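Local coordinates for protein amoebiasin-2 (Entamoeba histolytica, PDB 3M86) that inhibits cysteine proteases of its own amoeba by wedging three loops into their substrate-binding sites, one of them reaching the catalytic cysteine and histidine, at residues A[20-25]-A[79-84]. Numbering follows the deposited sequence.
Sequences ISFNDL and LKVGTT
Phe-22 leans across to Leu-79 and Val-81, joining two surface loops of the immunoglobulin-like beta sandwich of the chagasin family: the turn between strands 17-20 and 25-32, and the link from strand 70-78 to strand 82-91. Each loop passes from one sheet to the other. Apolar packing comes first. Val-81 CG1 sits over one face of the Phe-22 ring, 4.0 Å from its centroid and 18° off the normal, which meets the geometry of a CH-pi contact; the methyl is displaced toward the rim, 3.9 Å from both CG and CD2. Phe-22 gets there with CG anti to the backbone N (chi1 -158°), and its ring also touches Pro-78. At the far edge of the ring the contact is polar: Leu-79 O lies near its plane, 3.5 Å from Phe-22 CE1, so the carbonyl oxygen faces ring C-H groups rather than the pi cloud. Turn bonding fixes the base from which Phe-22 projects: Ser-21 to Asp-24 form a type I turn, closed by Asp-24 N to Ser-21 O at 3.0 Å. Asp-24 OD2 accepts from Ala-5 N, while OD1 bonds His-7 NE2 and also takes Ser-21 N at 2.8 Å, nearly straight at 173° but from above the carboxylate plane.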
# COMPACT_ATOMS: atom_id res chain seq x y z
N ILE A 20 4.32 -14.51 3.91
CA ILE A 20 2.91 -14.85 3.74
C ILE A 20 2.76 -16.14 2.96
O ILE A 20 3.71 -16.63 2.34
CB ILE A 20 2.13 -13.73 3.03
CG1 ILE A 20 2.49 -13.66 1.55
CG2 ILE A 20 2.43 -12.40 3.68
CD1 ILE A 20 1.55 -12.75 0.73
N SER A 21 1.56 -16.72 3.01
CA SER A 21 1.27 -17.94 2.26
C SER A 21 0.65 -17.59 0.90
O SER A 21 0.16 -16.48 0.70
CB SER A 21 0.35 -18.86 3.06
OG SER A 21 0.93 -19.21 4.31
N PHE A 22 0.69 -18.55 -0.01
CA PHE A 22 0.20 -18.37 -1.38
C PHE A 22 -1.23 -17.84 -1.44
O PHE A 22 -1.56 -17.03 -2.31
CB PHE A 22 0.27 -19.73 -2.09
CG PHE A 22 0.31 -19.67 -3.60
CD1 PHE A 22 0.20 -18.48 -4.30
CD2 PHE A 22 0.46 -20.85 -4.31
CE1 PHE A 22 0.25 -18.49 -5.70
CE2 PHE A 22 0.50 -20.85 -5.69
CZ PHE A 22 0.40 -19.68 -6.39
N ASN A 23 -2.08 -18.28 -0.53
CA ASN A 23 -3.48 -17.86 -0.59
C ASN A 23 -3.81 -16.70 0.34
O ASN A 23 -4.98 -16.41 0.59
CB ASN A 23 -4.42 -19.04 -0.31
CG ASN A 23 -4.12 -19.72 1.00
OD1 ASN A 23 -3.10 -19.45 1.64
ND2 ASN A 23 -5.01 -20.62 1.41
N ASP A 24 -2.78 -16.03 0.82
CA ASP A 24 -2.96 -14.86 1.70
C ASP A 24 -3.25 -13.59 0.90
O ASP A 24 -3.20 -13.60 -0.34
CB ASP A 24 -1.71 -14.65 2.56
CG ASP A 24 -1.62 -15.63 3.72
OD1 ASP A 24 -0.61 -15.57 4.45
OD2 ASP A 24 -2.54 -16.46 3.91
N LEU A 25 -3.55 -12.49 1.60
CA LEU A 25 -3.74 -11.19 0.99
C LEU A 25 -2.92 -10.15 1.73
O LEU A 25 -2.77 -10.25 2.94
CB LEU A 25 -5.20 -10.77 1.02
CG LEU A 25 -6.21 -11.36 0.04
CD1 LEU A 25 -7.59 -10.80 0.35
CD2 LEU A 25 -5.80 -11.03 -1.39
N LEU A 79 0.05 -14.03 -7.16
CA LEU A 79 -0.19 -14.84 -8.35
C LEU A 79 0.75 -16.03 -8.38
O LEU A 79 0.42 -17.08 -8.95
CB LEU A 79 0.03 -13.99 -9.62
CG LEU A 79 -1.10 -13.01 -9.90
CD1 LEU A 79 -0.70 -12.04 -11.02
CD2 LEU A 79 -2.36 -13.77 -10.27
N LYS A 80 1.93 -15.85 -7.79
CA LYS A 80 2.97 -16.88 -7.80
C LYS A 80 3.70 -16.88 -6.47
O LYS A 80 3.70 -15.87 -5.75
CB LYS A 80 3.98 -16.62 -8.92
CG LYS A 80 3.40 -16.45 -10.34
CD LYS A 80 4.51 -16.35 -11.37
CE LYS A 80 3.99 -15.82 -12.71
NZ LYS A 80 5.02 -15.91 -13.79
N VAL A 81 4.34 -17.99 -6.14
CA VAL A 81 5.21 -18.00 -4.97
C VAL A 81 6.52 -17.32 -5.38
O VAL A 81 6.84 -17.23 -6.57
CB VAL A 81 5.49 -19.41 -4.44
CG1 VAL A 81 4.22 -20.04 -3.88
CG2 VAL A 81 6.08 -20.30 -5.52
N GLY A 82 7.28 -16.84 -4.40
CA GLY A 82 8.53 -16.17 -4.70
C GLY A 82 8.84 -15.08 -3.70
O GLY A 82 8.18 -14.97 -2.67
N THR A 83 9.85 -14.26 -4.00
CA THR A 83 10.21 -13.15 -3.12
C THR A 83 10.14 -11.83 -3.88
O THR A 83 10.60 -11.73 -5.02
CB THR A 83 11.60 -13.37 -2.47
OG1 THR A 83 12.03 -12.17 -1.82
CG2 THR A 83 12.62 -13.78 -3.52
N THR A 84 9.54 -10.83 -3.25
CA THR A 84 9.20 -9.57 -3.89
C THR A 84 9.60 -8.37 -3.06
O THR A 84 9.83 -8.47 -1.86
CB THR A 84 7.67 -9.44 -4.09
OG1 THR A 84 7.05 -9.29 -2.80
CG2 THR A 84 7.10 -10.64 -4.79